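Local coordinates for protein leucine aminopeptidase (Legionella pneumophila, PDB 5GNE) that belongs to zinc-dependent peptidase family M28 and probably acts as an aminopeptidase, removing residues from the N-terminal end of peptide substrates, at residues A[217-222]-A[364-369]; A[208-213]-A[356-361]; A[213-218]-A[230-235]. All blocks are in the same frame, centred on the assembly; numbering follows the deposited sequence.

Contact 1 (A[217-222]-A[364-369]); sequences RVVFSS and LGLAFI
V219 and L366 mark where the two helical segments 217-222 and 364-369 come nearest, with V219 CA 8.1 Å from L366 CA. The segment axes run in broadly the same sense. They cross at -49° and stay 11.4 Å apart at closest approach. That spacing leaves the gap to be filled by branched side chains. L366 has the largest share. Its CG lies opposite the carbonyl carbon (chi1 -74°), and both of its methyls lie against V218. L366 CD1 sits against V218 CG1 at 3.7 Å, and the two side chains meet at a slant. L366 CD2 also reaches the other valine, with V219 CG2 at 4.2 Å. V219 CG2 takes a second neighbour, I369 CD1, at 4.3 Å. All of these are methyl-to-methyl contacts, and all four residues are buried. The meeting joins the C-terminal end of helix 202-221 to helix 355-373. Helix 99-106 borders the same region: L105 touches V218 and V102 touches A367. Helix 132-151 packs on F220, and helix 288-302 packs on L364 and A367.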
loop_
_atom_site.group_PDB
_atom_site.type_symbol
_atom_site.label_atom_id
_atom_site.label_comp_id
_atom_site.label_asym_id
_atom_site.label_seq_id
_atom_site.Cartn_x
_atom_site.Cartn_y
_atom_site.Cartn_z
ATOM N N ARG A 217 -10.168 12.348 -6.599
ATOM C CA ARG A 217 -11.128 13.061 -7.408
ATOM C C ARG A 217 -12.044 13.946 -6.569
ATOM O O ARG A 217 -12.332 15.083 -6.940
ATOM C CB ARG A 217 -11.988 12.065 -8.171
ATOM C CG ARG A 217 -13.010 12.705 -9.112
ATOM C CD ARG A 217 -14.053 11.682 -9.579
ATOM N NE ARG A 217 -15.021 11.435 -8.515
ATOM C CZ ARG A 217 -15.935 12.322 -8.122
ATOM N NH1 ARG A 217 -16.020 13.497 -8.728
ATOM N NH2 ARG A 217 -16.771 12.030 -7.132
ATOM N N VAL A 218 -12.486 13.436 -5.427
ATOM C CA VAL A 218 -13.196 14.270 -4.469
ATOM C C VAL A 218 -12.394 15.511 -4.061
ATOM O O VAL A 218 -12.906 16.629 -4.115
ATOM C CB VAL A 218 -13.592 13.460 -3.232
ATOM C CG1 VAL A 218 -14.120 14.385 -2.146
ATOM C CG2 VAL A 218 -14.648 12.437 -3.626
ATOM N N VAL A 219 -11.129 15.319 -3.710
ATOM C CA VAL A 219 -10.245 16.435 -3.378
ATOM C C VAL A 219 -10.140 17.467 -4.524
ATOM O O VAL A 219 -10.190 18.666 -4.277
ATOM C CB VAL A 219 -8.828 15.931 -3.016
ATOM C CG1 VAL A 219 -7.838 17.074 -3.023
ATOM C CG2 VAL A 219 -8.828 15.228 -1.654
ATOM N N PHE A 220 -10.060 17.017 -5.775
ATOM C CA PHE A 220 -10.002 17.954 -6.904
ATOM C C PHE A 220 -11.289 18.770 -7.021
ATOM O O PHE A 220 -11.260 19.956 -7.371
ATOM C CB PHE A 220 -9.750 17.240 -8.244
ATOM C CG PHE A 220 -8.303 16.888 -8.511
ATOM C CD1 PHE A 220 -7.346 17.865 -8.572
ATOM C CD2 PHE A 220 -7.922 15.586 -8.769
ATOM C CE1 PHE A 220 -6.021 17.545 -8.834
ATOM C CE2 PHE A 220 -6.599 15.261 -9.035
ATOM C CZ PHE A 220 -5.655 16.235 -9.070
ATOM N N SER A 221 -12.417 18.129 -6.749
ATOM C CA SER A 221 -13.713 18.791 -6.859
ATOM C C SER A 221 -14.098 19.550 -5.578
ATOM O O SER A 221 -15.105 20.240 -5.550
ATOM C CB SER A 221 -14.793 17.779 -7.227
ATOM O OG SER A 221 -14.868 16.777 -6.240
ATOM N N SER A 222 -13.313 19.394 -4.518
ATOM C CA SER A 222 -13.510 20.167 -3.280
ATOM C C SER A 222 -13.507 21.699 -3.456
ATOM O O SER A 222 -12.912 22.229 -4.393
ATOM C CB SER A 222 -12.416 19.779 -2.265
ATOM O OG SER A 222 -12.296 20.695 -1.172
ATOM N N LEU A 364 -13.330 7.119 5.160
ATOM C CA LEU A 364 -12.227 7.136 6.102
ATOM C C LEU A 364 -11.045 7.915 5.576
ATOM O O LEU A 364 -10.564 8.814 6.233
ATOM C CB LEU A 364 -11.793 5.715 6.439
ATOM C CG LEU A 364 -10.570 5.669 7.357
ATOM C CD1 LEU A 364 -10.850 6.373 8.666
ATOM C CD2 LEU A 364 -10.174 4.216 7.598
ATOM N N GLY A 365 -10.617 7.589 4.360
ATOM C CA GLY A 365 -9.569 8.319 3.674
ATOM C C GLY A 365 -9.766 9.824 3.615
ATOM O O GLY A 365 -8.824 10.604 3.850
ATOM N N LEU A 366 -10.986 10.252 3.311
ATOM C CA LEU A 366 -11.249 11.683 3.166
ATOM C C LEU A 366 -11.247 12.403 4.518
ATOM O O LEU A 366 -10.734 13.508 4.621
ATOM C CB LEU A 366 -12.561 11.897 2.426
ATOM C CG LEU A 366 -12.464 11.597 0.921
ATOM C CD1 LEU A 366 -13.815 11.595 0.201
ATOM C CD2 LEU A 366 -11.538 12.572 0.245
ATOM N N ALA A 367 -11.817 11.790 5.555
ATOM C CA ALA A 367 -11.720 12.342 6.916
ATOM C C ALA A 367 -10.239 12.460 7.345
ATOM O O ALA A 367 -9.790 13.476 7.919
ATOM C CB ALA A 367 -12.491 11.490 7.886
ATOM N N PHE A 368 -9.490 11.400 7.060
ATOM C CA PHE A 368 -8.051 11.381 7.267
ATOM C C PHE A 368 -7.383 12.584 6.601
ATOM O O PHE A 368 -6.672 13.351 7.240
ATOM C CB PHE A 368 -7.509 10.064 6.730
ATOM C CG PHE A 368 -6.081 9.789 7.077
ATOM C CD1 PHE A 368 -5.729 9.304 8.329
ATOM C CD2 PHE A 368 -5.093 9.927 6.107
ATOM C CE1 PHE A 368 -4.391 9.014 8.622
ATOM C CE2 PHE A 368 -3.773 9.646 6.388
ATOM C CZ PHE A 368 -3.420 9.181 7.646
ATOM N N ILE A 369 -7.651 12.757 5.313
ATOM C CA ILE A 369 -7.089 13.861 4.557
ATOM C C ILE A 369 -7.535 15.232 5.086
ATOM O O ILE A 369 -6.738 16.154 5.182
ATOM C CB ILE A 369 -7.449 13.742 3.079
ATOM C CG1 ILE A 369 -6.653 12.615 2.425
ATOM C CG2 ILE A 369 -7.126 15.015 2.340
ATOM C CD1 ILE A 369 -7.048 12.422 0.997
#

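Contact 2 (A[208-213]-A[356-361]); sequences GISVEL and EHMVNF
M358 reaches from helix 355-373 toward V211 and S210 of helix 202-221. Its CB lies 4.1 Å from V211 CG2. The chain then runs on extended (chi2 -171°), which carries the sulfur beyond V211 to the level of S210. There M358 SD stands 4.0 Å from S210 OG. This is a van der Waals contact. The chain stays extended past the sulfur (chi3 -176°), so the terminal CE leads on away from S210 and makes no close contact with 208-213. The hydroxyl of S210 is engaged within its own helix, where it donates to the carbonyl of S207. N118 of helix 111-123 gives it a weak hydrogen bond and also touches M358. V211 is the wedge between the two helices. The axes cross at -51° with a closest approach of 9.4 Å, and the V211 methyls reach backbone atoms across it. V211 CG2 rests on the carbonyl M358 O at 3.8 Å. V211 CG1 lies against the next turn, with F361 C at 3.8 Å. V211 CG1 also meets F361 CB at 4.1 Å. The phenyl ring of F361 leads away from this contact. Its CE1 sits over the centre of the H357 ring, 3.8 Å above the plane. The side chain of F361 is about 12 Å from a bound zinc ion, so the contact lies near the metal site without taking part in it. The M358 carbonyl has a polar partner of its own, the hydroxyl of T362. The chemistry is therefore apolar packing, partly against a carbonyl that is already bonded, and the fit depends on shape.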
loop_
_atom_site.group_PDB
_atom_site.type_symbol
_atom_site.label_atom_id
_atom_site.label_comp_id
_atom_site.label_asym_id
_atom_site.label_seq_id
_atom_site.Cartn_x
_atom_site.Cartn_y
_atom_site.Cartn_z
ATOM N N GLY A 208 -8.146 -1.074 -3.181
ATOM C CA GLY A 208 -7.352 0.005 -2.639
ATOM C C GLY A 208 -7.083 1.120 -3.633
ATOM O O GLY A 208 -7.296 2.294 -3.333
ATOM N N ILE A 209 -6.657 0.756 -4.835
ATOM C CA ILE A 209 -6.435 1.732 -5.894
ATOM C C ILE A 209 -7.700 2.541 -6.175
ATOM O O ILE A 209 -7.662 3.767 -6.262
ATOM C CB ILE A 209 -6.011 1.058 -7.210
ATOM C CG1 ILE A 209 -4.596 0.505 -7.094
ATOM C CG2 ILE A 209 -6.117 2.050 -8.367
ATOM C CD1 ILE A 209 -3.541 1.586 -7.007
ATOM N N SER A 210 -8.827 1.859 -6.324
ATOM C CA SER A 210 -10.052 2.577 -6.658
ATOM C C SER A 210 -10.407 3.585 -5.564
ATOM O O SER A 210 -10.842 4.705 -5.839
ATOM C CB SER A 210 -11.212 1.594 -6.900
ATOM O OG SER A 210 -11.683 1.039 -5.680
ATOM N N VAL A 211 -10.265 3.162 -4.317
ATOM C CA VAL A 211 -10.604 4.025 -3.196
ATOM C C VAL A 211 -9.797 5.314 -3.191
ATOM O O VAL A 211 -10.345 6.396 -2.989
ATOM C CB VAL A 211 -10.433 3.277 -1.872
ATOM C CG1 VAL A 211 -10.437 4.240 -0.669
ATOM C CG2 VAL A 211 -11.554 2.217 -1.755
ATOM N N GLU A 212 -8.500 5.214 -3.442
ATOM C CA GLU A 212 -7.662 6.405 -3.398
ATOM C C GLU A 212 -7.870 7.250 -4.632
ATOM O O GLU A 212 -7.712 8.482 -4.563
ATOM C CB GLU A 212 -6.176 6.047 -3.197
ATOM C CG GLU A 212 -5.459 5.418 -4.367
ATOM C CD GLU A 212 -3.952 5.279 -4.115
ATOM O OE1 GLU A 212 -3.403 5.959 -3.215
ATOM O OE2 GLU A 212 -3.319 4.450 -4.797
ATOM N N LEU A 213 -8.215 6.621 -5.753
ATOM C CA LEU A 213 -8.518 7.395 -6.962
ATOM C C LEU A 213 -9.741 8.257 -6.736
ATOM O O LEU A 213 -9.727 9.440 -7.064
ATOM C CB LEU A 213 -8.737 6.491 -8.170
ATOM C CG LEU A 213 -7.503 6.435 -9.074
ATOM C CD1 LEU A 213 -7.707 5.433 -10.180
ATOM C CD2 LEU A 213 -7.165 7.819 -9.657
ATOM N N GLU A 356 -20.433 -0.936 -0.723
ATOM C CA GLU A 356 -20.668 -0.169 0.504
ATOM C C GLU A 356 -19.366 -0.076 1.326
ATOM O O GLU A 356 -19.019 0.989 1.863
ATOM C CB GLU A 356 -21.762 -0.823 1.369
ATOM C CG GLU A 356 -22.201 0.005 2.585
ATOM C CD GLU A 356 -23.477 -0.506 3.246
ATOM O OE1 GLU A 356 -24.415 0.291 3.455
ATOM O OE2 GLU A 356 -23.540 -1.708 3.575
ATOM N N HIS A 357 -18.618 -1.175 1.337
ATOM C CA HIS A 357 -17.374 -1.293 2.091
ATOM C C HIS A 357 -16.266 -0.352 1.587
ATOM O O HIS A 357 -15.621 0.345 2.362
ATOM C CB HIS A 357 -16.933 -2.766 2.024
ATOM C CG HIS A 357 -16.154 -3.239 3.208
ATOM N ND1 HIS A 357 -16.483 -2.908 4.505
ATOM C CD2 HIS A 357 -15.130 -4.124 3.305
ATOM C CE1 HIS A 357 -15.651 -3.500 5.339
ATOM N NE2 HIS A 357 -14.828 -4.257 4.633
ATOM N N MET A 358 -16.121 -0.285 0.276
ATOM C CA MET A 358 -15.213 0.642 -0.369
ATOM C C MET A 358 -15.607 2.085 -0.144
ATOM O O MET A 358 -14.746 2.934 0.161
ATOM C CB MET A 358 -15.167 0.338 -1.846
ATOM C CG MET A 358 -14.618 -1.038 -2.110
ATOM S SD MET A 358 -14.324 -1.280 -3.842
ATOM C CE MET A 358 -13.831 -2.945 -3.818
ATOM N N VAL A 359 -16.905 2.364 -0.256
ATOM C CA VAL A 359 -17.383 3.707 0.027
ATOM C C VAL A 359 -16.958 4.096 1.445
ATOM O O VAL A 359 -16.501 5.204 1.664
ATOM C CB VAL A 359 -18.932 3.836 -0.103
ATOM C CG1 VAL A 359 -19.412 5.123 0.568
ATOM C CG2 VAL A 359 -19.362 3.818 -1.560
ATOM N N ASN A 360 -17.073 3.180 2.406
ATOM C CA ASN A 360 -16.653 3.495 3.776
ATOM C C ASN A 360 -15.138 3.765 3.887
ATOM O O ASN A 360 -14.734 4.698 4.577
ATOM C CB ASN A 360 -17.078 2.396 4.750
ATOM C CG ASN A 360 -18.584 2.462 5.106
ATOM O OD1 ASN A 360 -19.242 3.506 4.944
ATOM N ND2 ASN A 360 -19.121 1.348 5.610
ATOM N N PHE A 361 -14.302 2.971 3.211
ATOM C CA PHE A 361 -12.862 3.275 3.147
ATOM C C PHE A 361 -12.589 4.624 2.475
ATOM O O PHE A 361 -11.704 5.368 2.906
ATOM C CB PHE A 361 -12.098 2.185 2.402
ATOM C CG PHE A 361 -11.834 0.958 3.220
ATOM C CD1 PHE A 361 -12.740 -0.091 3.230
ATOM C CD2 PHE A 361 -10.688 0.858 3.991
ATOM C CE1 PHE A 361 -12.515 -1.235 3.997
ATOM C CE2 PHE A 361 -10.448 -0.289 4.751
ATOM C CZ PHE A 361 -11.366 -1.336 4.753
#

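Contact 3 (A[213-218]-A[230-235]); sequences LEMARV and IYFIAY
F232 turns one ring face to A216, whose CB sits almost exactly over the centre of the ring. The methyl carbon A216 CB is 3.9 Å from the ring centroid and 4° off the ring normal. This is a CH-pi contact over the face. All six ring carbons are at similar distances from the methyl. The ring also reaches the helix backbone: F232 CZ lies near A216 CA, and F232 CE2 is 3.7 Å from A216 N. With F232 CG opposite its own carbonyl carbon (chi1 -60°), the ring comes to lie against A216. M215 meets the same ring obliquely, with M215 CB 3.9 Å from F232 CE2. The M215 chain bends at its sulfur (chi3 65°), which brings CE against I369 and G365 of helix 355-373. I369 touches F232 as well, so the ring lies where strand and two helices meet. The side of the helix turned away from the strand carries charge. R217 grips the carboxylate of E214 side-on with two nitrogens. R217 NE binds E214 OE1 at 2.9 Å, nearly straight and almost in the guanidinium plane. R217 NH2 forms the salt bridge to E214 OE2 at 2.6 Å. E214 OE2 also accepts the backbone N-H of D110. Strand 185-191, helix 202-221 and strand 230-235 make a beta-alpha-beta crossover, and the two strands are parallel neighbours in the mixed sheet. The helix covering the sheet through alanine and phenylalanine is the layered alpha/beta packing of the M28 peptidase fold.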
loop_
_atom_site.group_PDB
_atom_site.type_symbol
_atom_site.label_atom_id
_atom_site.label_comp_id
_atom_site.label_asym_id
_atom_site.label_seq_id
_atom_site.Cartn_x
_atom_site.Cartn_y
_atom_site.Cartn_z
ATOM N N LEU A 213 -8.215 6.621 -5.753
ATOM C CA LEU A 213 -8.518 7.395 -6.962
ATOM C C LEU A 213 -9.741 8.257 -6.736
ATOM O O LEU A 213 -9.727 9.440 -7.064
ATOM C CB LEU A 213 -8.737 6.491 -8.170
ATOM C CG LEU A 213 -7.503 6.435 -9.074
ATOM C CD1 LEU A 213 -7.707 5.433 -10.180
ATOM C CD2 LEU A 213 -7.165 7.819 -9.657
ATOM N N GLU A 214 -10.772 7.692 -6.112
ATOM C CA GLU A 214 -11.943 8.489 -5.732
ATOM C C GLU A 214 -11.601 9.599 -4.721
ATOM O O GLU A 214 -12.135 10.720 -4.794
ATOM C CB GLU A 214 -13.058 7.591 -5.186
ATOM C CG GLU A 214 -14.366 8.322 -4.847
ATOM C CD GLU A 214 -14.950 9.152 -5.999
ATOM O OE1 GLU A 214 -14.561 8.944 -7.171
ATOM O OE2 GLU A 214 -15.822 10.008 -5.727
ATOM N N MET A 215 -10.763 9.274 -3.749
ATOM C CA MET A 215 -10.298 10.284 -2.794
ATOM C C MET A 215 -9.664 11.468 -3.520
ATOM O O MET A 215 -10.023 12.631 -3.280
ATOM C CB MET A 215 -9.311 9.666 -1.831
ATOM C CG MET A 215 -9.997 8.844 -0.744
ATOM S SD MET A 215 -8.753 7.812 0.036
ATOM C CE MET A 215 -7.742 9.102 0.761
ATOM N N ALA A 216 -8.786 11.161 -4.471
ATOM C CA ALA A 216 -8.140 12.192 -5.294
ATOM C C ALA A 216 -9.169 13.010 -6.054
ATOM O O ALA A 216 -9.063 14.226 -6.152
ATOM C CB ALA A 216 -7.135 11.574 -6.269
ATOM N N ARG A 217 -10.168 12.348 -6.599
ATOM C CA ARG A 217 -11.128 13.061 -7.408
ATOM C C ARG A 217 -12.044 13.946 -6.569
ATOM O O ARG A 217 -12.332 15.083 -6.940
ATOM C CB ARG A 217 -11.988 12.065 -8.171
ATOM C CG ARG A 217 -13.010 12.705 -9.112
ATOM C CD ARG A 217 -14.053 11.682 -9.579
ATOM N NE ARG A 217 -15.021 11.435 -8.515
ATOM C CZ ARG A 217 -15.935 12.322 -8.122
ATOM N NH1 ARG A 217 -16.020 13.497 -8.728
ATOM N NH2 ARG A 217 -16.771 12.030 -7.132
ATOM N N VAL A 218 -12.486 13.436 -5.427
ATOM C CA VAL A 218 -13.196 14.270 -4.469
ATOM C C VAL A 218 -12.394 15.511 -4.061
ATOM O O VAL A 218 -12.906 16.629 -4.115
ATOM C CB VAL A 218 -13.592 13.460 -3.232
ATOM C CG1 VAL A 218 -14.120 14.385 -2.146
ATOM C CG2 VAL A 218 -14.648 12.437 -3.626
ATOM N N ILE A 230 -0.794 16.475 -0.544
ATOM C CA ILE A 230 -1.336 15.145 -0.396
ATOM C C ILE A 230 -0.805 14.299 -1.523
ATOM O O ILE A 230 -0.980 14.633 -2.680
ATOM C CB ILE A 230 -2.875 15.136 -0.473
ATOM C CG1 ILE A 230 -3.447 16.225 0.419
ATOM C CG2 ILE A 230 -3.417 13.751 -0.100
ATOM C CD1 ILE A 230 -2.972 16.175 1.862
ATOM N N TYR A 231 -0.187 13.181 -1.190
ATOM C CA TYR A 231 0.286 12.263 -2.210
ATOM C C TYR A 231 -0.662 11.101 -2.414
ATOM O O TYR A 231 -1.229 10.530 -1.455
ATOM C CB TYR A 231 1.679 11.710 -1.859
ATOM C CG TYR A 231 2.803 12.695 -2.021
ATOM C CD1 TYR A 231 3.105 13.613 -1.020
ATOM C CD2 TYR A 231 3.589 12.687 -3.173
ATOM C CE1 TYR A 231 4.154 14.529 -1.177
ATOM C CE2 TYR A 231 4.635 13.589 -3.334
ATOM C CZ TYR A 231 4.905 14.508 -2.331
ATOM O OH TYR A 231 5.935 15.400 -2.480
ATOM N N PHE A 232 -0.829 10.726 -3.665
ATOM C CA PHE A 232 -1.531 9.495 -3.942
ATOM C C PHE A 232 -0.583 8.617 -4.730
ATOM O O PHE A 232 -0.026 9.053 -5.732
ATOM C CB PHE A 232 -2.824 9.744 -4.699
ATOM C CG PHE A 232 -3.796 10.620 -3.955
ATOM C CD1 PHE A 232 -3.721 12.006 -4.067
ATOM C CD2 PHE A 232 -4.785 10.068 -3.158
ATOM C CE1 PHE A 232 -4.612 12.819 -3.384
ATOM C CE2 PHE A 232 -5.670 10.867 -2.476
ATOM C CZ PHE A 232 -5.591 12.245 -2.590
ATOM N N ILE A 233 -0.368 7.399 -4.242
ATOM C CA ILE A 233 0.623 6.509 -4.797
ATOM C C ILE A 233 0.096 5.138 -5.208
ATOM O O ILE A 233 -0.668 4.494 -4.495
ATOM C CB ILE A 233 1.801 6.311 -3.809
ATOM C CG1 ILE A 233 2.363 7.678 -3.383
ATOM C CG2 ILE A 233 2.898 5.539 -4.469
ATOM C CD1 ILE A 233 3.479 7.624 -2.408
ATOM N N ALA A 234 0.502 4.717 -6.394
ATOM C CA ALA A 234 0.319 3.348 -6.875
ATOM C C ALA A 234 1.648 2.565 -6.881
ATOM O O ALA A 234 2.513 2.788 -7.752
ATOM C CB ALA A 234 -0.292 3.371 -8.270
ATOM N N TYR A 235 1.835 1.694 -5.896
ATOM C CA TYR A 235 3.056 0.907 -5.793
ATOM C C TYR A 235 3.114 -0.200 -6.825
ATOM O O TYR A 235 2.170 -0.981 -6.984
ATOM C CB TYR A 235 3.203 0.277 -4.392
ATOM C CG TYR A 235 3.081 1.264 -3.251
ATOM C CD1 TYR A 235 4.037 2.244 -3.068
ATOM C CD2 TYR A 235 1.996 1.235 -2.379
ATOM C CE1 TYR A 235 3.941 3.161 -2.026
ATOM C CE2 TYR A 235 1.895 2.148 -1.333
ATOM C CZ TYR A 235 2.872 3.103 -1.156
ATOM O OH TYR A 235 2.776 4.012 -0.125
#

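All three contacts are buried core packing, and all use helix 202-221. Contacts 1 and 2 both join it to helix 355-373 at a similar crossing angle. The spacing widens from contact 2 to contact 1, so valine against backbone gives way to methyl against methyl. Contact 3 turns to the sheet instead, and its main element is an aromatic face. Contacts 1 and 3 also touch each other: L366 CD2 lies 3.8 Å from M215 O. Contact 2 is the one nearer the zinc site, while contacts 1 and 3 lie away from it. Together they tie one helix to both the central sheet and the C-terminal helix.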